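Local coordinates for protein organophosphorus hydrolase (Pseudomonas pseudoalcaligenes, PDB 4LE6) that probably hydrolyses aryl dialkyl phosphate triesters, as a two-zinc enzyme of the metallo-beta-lactamase superfamily, at residues R39-D44 with S318-D323; S60-I65 with V261-D266; V117-L122 with S154-N159. All blocks are in the same frame, centred on the assembly; numbering follows the deposited sequence.

Contact 1 of 3, residues R39-D44 with S318-D323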
loop_
_atom_site.group_PDB
_atom_site.type_symbol
_atom_site.label_atom_id
_atom_site.label_comp_id
_atom_site.label_asym_id
_atom_site.label_seq_id
_atom_site.Cartn_x
_atom_site.Cartn_y
_atom_site.Cartn_z
ATOM N N ARG A 39 2.807 -10.437 2.144
ATOM C CA ARG A 39 2.096 -11.705 2.313
ATOM C C ARG A 39 0.573 -11.533 2.358
ATOM O O ARG A 39 0.066 -10.631 3.027
ATOM C CB ARG A 39 2.538 -12.368 3.609
ATOM C CG ARG A 39 2.445 -13.883 3.587
ATOM C CD ARG A 39 3.715 -14.493 3.032
ATOM N NE ARG A 39 4.834 -14.286 3.941
ATOM C CZ ARG A 39 6.110 -14.460 3.619
ATOM N NH1 ARG A 39 7.047 -14.257 4.531
ATOM N NH2 ARG A 39 6.457 -14.838 2.396
ATOM N N MET A 40 -0.145 -12.411 1.662
ATOM C CA MET A 40 -1.599 -12.442 1.732
ATOM C C MET A 40 -2.116 -13.872 1.695
ATOM O O MET A 40 -1.650 -14.699 0.907
ATOM C CB MET A 40 -2.211 -11.669 0.564
ATOM C CG MET A 40 -3.691 -11.380 0.740
ATOM S SD MET A 40 -4.435 -10.641 -0.736
ATOM C CE MET A 40 -4.619 -12.069 -1.814
ATOM N N ALA A 41 -3.118 -14.158 2.511
ATOM C CA ALA A 41 -3.745 -15.467 2.467
ATOM C C ALA A 41 -4.761 -15.484 1.335
ATOM O O ALA A 41 -5.429 -14.496 1.070
ATOM C CB ALA A 41 -4.422 -15.781 3.788
ATOM N N LEU A 42 -4.860 -16.606 0.644
ATOM C CA LEU A 42 -5.921 -16.805 -0.334
ATOM C C LEU A 42 -6.423 -18.221 -0.116
ATOM O O LEU A 42 -5.830 -19.161 -0.639
ATOM C CB LEU A 42 -5.376 -16.645 -1.751
ATOM C CG LEU A 42 -6.443 -16.788 -2.837
ATOM C CD1 LEU A 42 -7.118 -15.442 -3.087
ATOM C CD2 LEU A 42 -5.824 -17.333 -4.072
ATOM N N GLY A 43 -7.476 -18.376 0.686
ATOM C CA GLY A 43 -7.906 -19.685 1.148
ATOM C C GLY A 43 -6.783 -20.393 1.880
ATOM O O GLY A 43 -6.221 -19.848 2.822
ATOM N N ASP A 44 -6.438 -21.596 1.437
ATOM C CA ASP A 44 -5.325 -22.340 2.019
ATOM C C ASP A 44 -4.013 -22.023 1.307
ATOM O O ASP A 44 -2.971 -22.549 1.669
ATOM C CB ASP A 44 -5.589 -23.846 1.953
ATOM C CG ASP A 44 -6.780 -24.259 2.774
ATOM O OD1 ASP A 44 -6.983 -23.660 3.848
ATOM O OD2 ASP A 44 -7.516 -25.173 2.338
ATOM N N SER A 318 -2.165 -5.814 6.147
ATOM C CA SER A 318 -2.651 -6.635 7.248
ATOM C C SER A 318 -1.736 -7.817 7.475
ATOM O O SER A 318 -1.230 -8.406 6.526
ATOM C CB SER A 318 -4.045 -7.185 6.930
ATOM O OG SER A 318 -4.496 -8.057 7.956
ATOM N N PRO A 319 -1.542 -8.198 8.737
ATOM C CA PRO A 319 -0.954 -9.530 8.899
ATOM C C PRO A 319 -1.923 -10.604 8.431
ATOM O O PRO A 319 -3.116 -10.352 8.233
ATOM C CB PRO A 319 -0.717 -9.643 10.410
ATOM C CG PRO A 319 -1.557 -8.575 11.039
ATOM C CD PRO A 319 -1.765 -7.506 10.014
ATOM N N ILE A 320 -1.414 -11.817 8.268
ATOM C CA ILE A 320 -2.275 -12.956 8.046
ATOM C C ILE A 320 -2.905 -13.323 9.381
ATOM O O ILE A 320 -2.215 -13.536 10.378
ATOM C CB ILE A 320 -1.476 -14.109 7.415
ATOM C CG1 ILE A 320 -1.172 -13.725 5.956
ATOM C CG2 ILE A 320 -2.238 -15.445 7.499
ATOM C CD1 ILE A 320 -0.231 -14.651 5.249
ATOM N N ARG A 321 -4.224 -13.360 9.400
ATOM C CA ARG A 321 -4.968 -13.538 10.633
ATOM C C ARG A 321 -5.394 -14.985 10.797
ATOM O O ARG A 321 -5.886 -15.595 9.858
ATOM C CB ARG A 321 -6.190 -12.628 10.626
ATOM C CG ARG A 321 -5.825 -11.166 10.679
ATOM C CD ARG A 321 -7.054 -10.284 10.807
ATOM N NE ARG A 321 -7.832 -10.560 12.020
ATOM C CZ ARG A 321 -8.771 -9.746 12.494
ATOM N NH1 ARG A 321 -9.441 -10.054 13.594
ATOM N NH2 ARG A 321 -9.045 -8.616 11.862
ATOM N N SER A 322 -5.180 -15.517 11.996
ATOM C CA SER A 322 -5.573 -16.877 12.347
ATOM C C SER A 322 -7.082 -16.965 12.502
ATOM O O SER A 322 -7.680 -18.007 12.254
ATOM C CB SER A 322 -4.930 -17.270 13.679
ATOM O OG SER A 322 -3.546 -16.966 13.693
ATOM N N ASP A 323 -7.690 -15.859 12.930
ATOM C CA ASP A 323 -9.117 -15.834 13.226
ATOM C C ASP A 323 -9.936 -15.420 12.002
ATOM O O ASP A 323 -11.040 -14.894 12.135
ATOM C CB ASP A 323 -9.400 -14.912 14.425
ATOM C CG ASP A 323 -8.910 -13.479 14.212
ATOM O OD1 ASP A 323 -8.038 -13.244 13.352
ATOM O OD2 ASP A 323 -9.401 -12.579 14.922
HETATM O O HOH W 1 -2.122 -10.295 4.632
#

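Contact 2 of 3, residues S60-I65 with V261-D266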
loop_
_atom_site.group_PDB
_atom_site.type_symbol
_atom_site.label_atom_id
_atom_site.label_comp_id
_atom_site.label_asym_id
_atom_site.label_seq_id
_atom_site.Cartn_x
_atom_site.Cartn_y
_atom_site.Cartn_z
ATOM N N SER A 60 3.819 9.548 -23.021
ATOM C CA SER A 60 3.540 9.572 -24.461
ATOM C C SER A 60 3.364 8.164 -25.046
ATOM O O SER A 60 2.894 8.010 -26.171
ATOM C CB SER A 60 4.678 10.275 -25.211
ATOM O OG SER A 60 5.875 9.510 -25.116
ATOM N N LEU A 61 3.757 7.138 -24.298
ATOM C CA LEU A 61 3.547 5.762 -24.752
ATOM C C LEU A 61 2.101 5.300 -24.577
ATOM O O LEU A 61 1.722 4.240 -25.083
ATOM C CB LEU A 61 4.484 4.798 -24.017
ATOM C CG LEU A 61 5.969 5.026 -24.329
ATOM C CD1 LEU A 61 6.849 4.171 -23.435
ATOM C CD2 LEU A 61 6.276 4.764 -25.812
ATOM N N LEU A 62 1.291 6.070 -23.852
ATOM C CA LEU A 62 -0.126 5.730 -23.717
ATOM C C LEU A 62 -0.841 6.455 -24.830
ATOM O O LEU A 62 -0.583 7.625 -25.042
ATOM C CB LEU A 62 -0.687 6.160 -22.366
ATOM C CG LEU A 62 -0.080 5.484 -21.144
ATOM C CD1 LEU A 62 -0.511 6.237 -19.903
ATOM C CD2 LEU A 62 -0.499 4.024 -21.076
ATOM N N LYS A 63 -1.727 5.768 -25.541
ATOM C CA LYS A 63 -2.394 6.358 -26.699
ATOM C C LYS A 63 -3.910 6.158 -26.676
ATOM O O LYS A 63 -4.424 5.283 -25.971
ATOM C CB LYS A 63 -1.809 5.765 -27.985
ATOM C CG LYS A 63 -0.445 6.339 -28.359
ATOM C CD LYS A 63 -0.557 7.781 -28.866
ATOM C CE LYS A 63 0.814 8.426 -29.101
ATOM N NZ LYS A 63 1.323 9.187 -27.905
ATOM N N GLY A 64 -4.617 6.976 -27.448
ATOM C CA GLY A 64 -6.067 6.919 -27.502
ATOM C C GLY A 64 -6.709 7.960 -26.602
ATOM O O GLY A 64 -7.923 7.953 -26.396
ATOM N N ILE A 65 -5.893 8.872 -26.081
ATOM C CA ILE A 65 -6.375 9.915 -25.178
ATOM C C ILE A 65 -5.647 11.238 -25.423
ATOM O O ILE A 65 -4.435 11.244 -25.657
ATOM C CB ILE A 65 -6.181 9.479 -23.702
ATOM C CG1 ILE A 65 -6.758 10.520 -22.749
ATOM C CG2 ILE A 65 -4.696 9.223 -23.390
ATOM C CD1 ILE A 65 -6.938 10.001 -21.339
ATOM N N VAL A 261 -7.710 3.241 -23.521
ATOM C CA VAL A 261 -6.353 3.760 -23.696
ATOM C C VAL A 261 -5.370 2.600 -23.876
ATOM O O VAL A 261 -5.425 1.619 -23.138
ATOM C CB VAL A 261 -5.945 4.678 -22.513
ATOM C CG1 VAL A 261 -4.461 5.046 -22.572
ATOM C CG2 VAL A 261 -6.790 5.956 -22.521
ATOM N N VAL A 262 -4.486 2.698 -24.866
ATOM C CA VAL A 262 -3.585 1.584 -25.192
ATOM C C VAL A 262 -2.110 1.943 -24.991
ATOM O O VAL A 262 -1.758 3.115 -24.871
ATOM C CB VAL A 262 -3.796 1.096 -26.621
ATOM C CG1 VAL A 262 -5.268 0.743 -26.820
ATOM C CG2 VAL A 262 -3.367 2.158 -27.635
ATOM N N PHE A 263 -1.266 0.916 -24.954
ATOM C CA PHE A 263 0.163 1.081 -24.747
ATOM C C PHE A 263 0.909 0.867 -26.071
ATOM O O PHE A 263 0.637 -0.097 -26.792
ATOM C CB PHE A 263 0.608 0.078 -23.688
ATOM C CG PHE A 263 2.054 0.179 -23.301
ATOM C CD1 PHE A 263 2.614 1.379 -22.903
ATOM C CD2 PHE A 263 2.843 -0.955 -23.283
ATOM C CE1 PHE A 263 3.953 1.446 -22.535
ATOM C CE2 PHE A 263 4.169 -0.895 -22.901
ATOM C CZ PHE A 263 4.724 0.296 -22.534
ATOM N N GLU A 264 1.854 1.749 -26.388
ATOM C CA GLU A 264 2.548 1.682 -27.675
ATOM C C GLU A 264 3.204 0.322 -27.923
ATOM O O GLU A 264 3.353 -0.094 -29.059
ATOM C CB GLU A 264 3.622 2.764 -27.782
ATOM C CG GLU A 264 3.918 3.162 -29.231
ATOM C CD GLU A 264 2.935 4.184 -29.769
ATOM O OE1 GLU A 264 1.855 4.346 -29.164
ATOM O OE2 GLU A 264 3.240 4.837 -30.789
ATOM N N PHE A 265 3.591 -0.360 -26.856
ATOM C CA PHE A 265 4.294 -1.636 -26.988
ATOM C C PHE A 265 3.414 -2.869 -26.724
ATOM O O PHE A 265 3.924 -3.988 -26.574
ATOM C CB PHE A 265 5.538 -1.629 -26.103
ATOM C CG PHE A 265 6.582 -0.642 -26.559
ATOM C CD1 PHE A 265 7.025 -0.632 -27.872
ATOM C CD2 PHE A 265 7.097 0.294 -25.683
ATOM C CE1 PHE A 265 7.975 0.285 -28.299
ATOM C CE2 PHE A 265 8.048 1.204 -26.103
ATOM C CZ PHE A 265 8.484 1.202 -27.414
ATOM N N ASP A 266 2.097 -2.667 -26.693
ATOM C CA ASP A 266 1.187 -3.767 -26.971
ATOM C C ASP A 266 1.476 -4.220 -28.406
ATOM O O ASP A 266 1.511 -3.399 -29.317
ATOM C CB ASP A 266 -0.275 -3.320 -26.871
ATOM C CG ASP A 266 -0.702 -3.007 -25.455
ATOM O OD1 ASP A 266 -0.182 -3.624 -24.507
ATOM O OD2 ASP A 266 -1.581 -2.136 -25.290
#

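Contact 3 of 3, residues V117-L122 with S154-N159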
loop_
_atom_site.group_PDB
_atom_site.type_symbol
_atom_site.label_atom_id
_atom_site.label_comp_id
_atom_site.label_asym_id
_atom_site.label_seq_id
_atom_site.Cartn_x
_atom_site.Cartn_y
_atom_site.Cartn_z
ATOM N N VAL A 117 15.214 -7.057 -8.591
ATOM C CA VAL A 117 15.223 -7.311 -7.145
ATOM C C VAL A 117 14.280 -8.434 -6.703
ATOM O O VAL A 117 14.225 -8.764 -5.522
ATOM C CB VAL A 117 14.881 -5.995 -6.355
ATOM C CG1 VAL A 117 15.344 -6.078 -4.910
ATOM C CG2 VAL A 117 15.554 -4.791 -7.014
ATOM N N VAL A 118 13.546 -9.029 -7.640
ATOM C CA VAL A 118 12.618 -10.094 -7.292
ATOM C C VAL A 118 13.281 -11.233 -6.514
ATOM O O VAL A 118 12.743 -11.673 -5.492
ATOM C CB VAL A 118 11.901 -10.684 -8.534
ATOM C CG1 VAL A 118 11.262 -12.034 -8.217
ATOM C CG2 VAL A 118 10.848 -9.721 -9.029
ATOM N N GLN A 119 14.413 -11.739 -6.988
ATOM C CA GLN A 119 15.002 -12.898 -6.315
ATOM C C GLN A 119 15.452 -12.501 -4.892
ATOM O O GLN A 119 15.286 -13.265 -3.912
ATOM C CB GLN A 119 16.163 -13.491 -7.114
ATOM C CG GLN A 119 16.558 -14.894 -6.629
ATOM C CD GLN A 119 17.773 -15.461 -7.332
ATOM O OE1 GLN A 119 18.633 -16.080 -6.702
ATOM N NE2 GLN A 119 17.861 -15.249 -8.635
ATOM N N THR A 120 15.955 -11.276 -4.776
ATOM C CA THR A 120 16.420 -10.751 -3.484
ATOM C C THR A 120 15.243 -10.683 -2.513
ATOM O O THR A 120 15.323 -11.147 -1.365
ATOM C CB THR A 120 17.050 -9.353 -3.642
ATOM O OG1 THR A 120 18.207 -9.454 -4.483
ATOM C CG2 THR A 120 17.461 -8.739 -2.275
ATOM N N ASN A 121 14.123 -10.161 -2.999
ATOM C CA ASN A 121 12.924 -10.110 -2.182
ATOM C C ASN A 121 12.339 -11.491 -1.916
ATOM O O ASN A 121 11.743 -11.727 -0.865
ATOM C CB ASN A 121 11.889 -9.179 -2.802
ATOM C CG ASN A 121 12.255 -7.716 -2.608
ATOM O OD1 ASN A 121 12.685 -7.314 -1.519
ATOM N ND2 ASN A 121 12.136 -6.929 -3.662
ATOM N N LEU A 122 12.513 -12.411 -2.858
ATOM C CA LEU A 122 12.060 -13.774 -2.646
ATOM C C LEU A 122 12.803 -14.331 -1.436
ATOM O O LEU A 122 12.210 -14.937 -0.532
ATOM C CB LEU A 122 12.326 -14.643 -3.869
ATOM C CG LEU A 122 11.817 -16.076 -3.745
ATOM C CD1 LEU A 122 11.171 -16.537 -5.063
ATOM C CD2 LEU A 122 12.951 -17.019 -3.324
ATOM N N SER A 154 23.849 -18.651 -14.699
ATOM C CA SER A 154 23.195 -19.779 -14.047
ATOM C C SER A 154 21.678 -19.536 -13.971
ATOM O O SER A 154 21.226 -18.384 -13.918
ATOM C CB SER A 154 23.769 -20.030 -12.648
ATOM O OG SER A 154 23.492 -18.939 -11.786
ATOM N N PRO A 155 20.883 -20.621 -13.974
ATOM C CA PRO A 155 19.422 -20.500 -13.859
ATOM C C PRO A 155 19.013 -19.899 -12.512
ATOM O O PRO A 155 19.495 -20.342 -11.479
ATOM C CB PRO A 155 18.938 -21.951 -13.946
ATOM C CG PRO A 155 20.105 -22.750 -14.476
ATOM C CD PRO A 155 21.325 -22.029 -14.021
ATOM N N ALA A 156 18.151 -18.890 -12.509
ATOM C CA ALA A 156 17.718 -18.307 -11.255
ATOM C C ALA A 156 16.920 -19.327 -10.430
ATOM O O ALA A 156 17.066 -19.388 -9.207
ATOM C CB ALA A 156 16.897 -17.061 -11.507
ATOM N N TYR A 157 16.102 -20.132 -11.116
ATOM C CA TYR A 157 15.223 -21.130 -10.487
ATOM C C TYR A 157 15.540 -22.521 -11.055
ATOM O O TYR A 157 14.804 -23.073 -11.874
ATOM C CB TYR A 157 13.762 -20.711 -10.666
ATOM C CG TYR A 157 13.588 -19.321 -10.111
ATOM C CD1 TYR A 157 13.531 -19.111 -8.731
ATOM C CD2 TYR A 157 13.575 -18.213 -10.935
ATOM C CE1 TYR A 157 13.439 -17.858 -8.206
ATOM C CE2 TYR A 157 13.476 -16.920 -10.398
ATOM C CZ TYR A 157 13.406 -16.755 -9.038
ATOM O OH TYR A 157 13.299 -15.492 -8.466
ATOM N N PRO A 158 16.667 -23.085 -10.617
ATOM C CA PRO A 158 17.257 -24.262 -11.273
ATOM C C PRO A 158 16.449 -25.553 -11.148
ATOM O O PRO A 158 16.746 -26.520 -11.856
ATOM C CB PRO A 158 18.595 -24.424 -10.541
ATOM C CG PRO A 158 18.360 -23.840 -9.190
ATOM C CD PRO A 158 17.491 -22.622 -9.487
ATOM N N ASN A 159 15.483 -25.598 -10.237
ATOM C CA ASN A 159 14.689 -26.803 -10.048
ATOM C C ASN A 159 13.266 -26.659 -10.573
ATOM O O ASN A 159 12.431 -27.546 -10.362
ATOM C CB ASN A 159 14.682 -27.175 -8.572
ATOM C CG ASN A 159 16.081 -27.392 -8.039
ATOM O OD1 ASN A 159 16.942 -27.944 -8.727
ATOM N ND2 ASN A 159 16.321 -26.951 -6.821
HETATM O O HOH W 2 19.291 -18.285 -8.114
#

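Contact 1 of 3, residues R39-D44 with S318-D323
Ala-41 and Ile-320 bring the two backbones nearest, their CA atoms 6.3 Å apart, and no direct hydrogen bond joins strand 37-42, the outermost of its sheet within the chain, to the C-terminal tail at 318-323. A water takes the place of one: it donates to Arg-39 O at 2.7 Å and to Ser-318 O at 2.8 Å, linking carbonyls that have no proton to offer each other. Ile-320 supplies most of the side-chain contact. With CG1 turned away from its own carbonyl carbon (chi1 -72°) and chi2 extended, its CD1 comes up against the strand at Arg-39, where Ile-320 CD1 lies 3.9 Å from Arg-39 CB. The other branch, Ile-320 CG2, lies 4.3 Å from Ala-41 CB. Arg-39 bends at chi2 and chi3, which carries its guanidinium away from the tail: NE bonds to Thr-32 O of the second subunit, while NH2 and NH1 bond to Thr-48 and Ser-125 of its own chain. Within the tail, Arg-321 holds Asp-323 in a two-nitrogen salt bridge, NE to OD1 at 3.0 Å and NH1 to OD2 at 2.9 Å, and NH1 also forms a salt bridge with Asp-56 of the second subunit. Gln-33 of that subunit bonds to both Arg-39 N and Ser-318 O. One apolar side chain and one water therefore join tail to sheet edge, and much of the polar bonding around them belongs to the dimer interface.

Contact 2 of 3, residues S60-I65 with V261-D266
Two backbone hydrogen bonds join Lys-63 and Val-262 in a short two-stranded antiparallel sheet, and a third lies just past its end. Lys-63 and Val-262 form the hydrogen-bonded pair, Lys-63 N to Val-262 O at 2.7 Å and Val-262 N to Lys-63 O at 2.8 Å; Leu-62 and Phe-263 form the adjacent non-hydrogen-bonded pair. Beyond them Glu-264 N bonds to Leu-61 O at 2.8 Å, just where 263-266 folds into a type I turn. Asp-266 OD2 accepts Phe-263 N from above the carboxylate plane, while its OD1 bonds to the zinc ligand His-226, so Asp-266 is a second-shell partner of the metal site. Phe-265, about 5 Å from the side chain of His-141, stands beside that site too. Leu-61 lies alongside the Phe-263 ring, its CB 3.7 Å from Phe-263 CE1, and its CD2 reaches Phe-265 CE2. At the other end the two methyls of Val-261 part: CG1 meets Leu-62 CB, and CG2 packs on Ile-65. Lys-63 bends at chi2 and chi4, turning its amine back to its own segment, where NZ bonds to Ser-60 O at 2.6 Å, the donor tilted 16° from the carbonyl plane.

Contact 3 of 3, residues V117-L122 with S154-N159
Gln-119, on helix 118-124, reaches across to Ala-156 and Tyr-157 in the loop that precedes strand 161-163. Its CB lies 3.7 Å from Tyr-157 OH, and its CG is 3.8 Å from the same oxygen. A chi1 of -165° swings CG off the backbone N and out toward the loop, and the chain, extended beyond it, runs antiparallel to the tyrosine side chain, carrying its amide toward the loop backbone; amide and ring planes stand 57° apart. At the tip the two amide atoms divide their work. NE2 sits 3.5 Å from Ala-156 CB and donates its hydrogen bond to Asn-150, while OE1 accepts from a water at 2.7 Å and also from Lys-123. That water donates a second bond to Ala-156 O, again at 2.7 Å, and so couples the helix to the loop where no direct hydrogen bond spans the two segments. Tyr-157 points from the loop back to the helix, its phenol end set against Val-118 and Leu-122, one turn apart. Val-118 CG1 is 4.0 Å from Tyr-157 OH, and Leu-122, coming from the opposite direction, sets CD1 obliquely, 4.1 Å from Tyr-157 CE1. Val-118 and Leu-122 also pack on Leu-50 of strand 45-57, so they bridge the tyrosine and that strand. The contact thus has two chemistries side by side: dispersion around a buried aromatic ring, and a polar bridge through Gln-119 in which each amide atom has a partner suited to it, NE2 an acceptor and OE1 donors.

In the fold
Contact 3 is the buried one, packing helix 118-124 and a loop next to the sheet that begins with strand 37-42; contacts 1 and 2 are only partly buried. Contact 1 touches the outer edge of that same sheet, and its nearest atoms come within about 6 Å of contact 3 without touching. Contact 2 stands on the opposite side of the chain's centre from both, its centre about 37 Å from that of contact 1. The chemistry follows place: contact 2 relies on direct strand-to-strand backbone bonds near the zinc site, whereas contacts 1 and 3 rely on side-chain packing, each bridged by one water of its own, with the second subunit adding bonds at contact 1 alone.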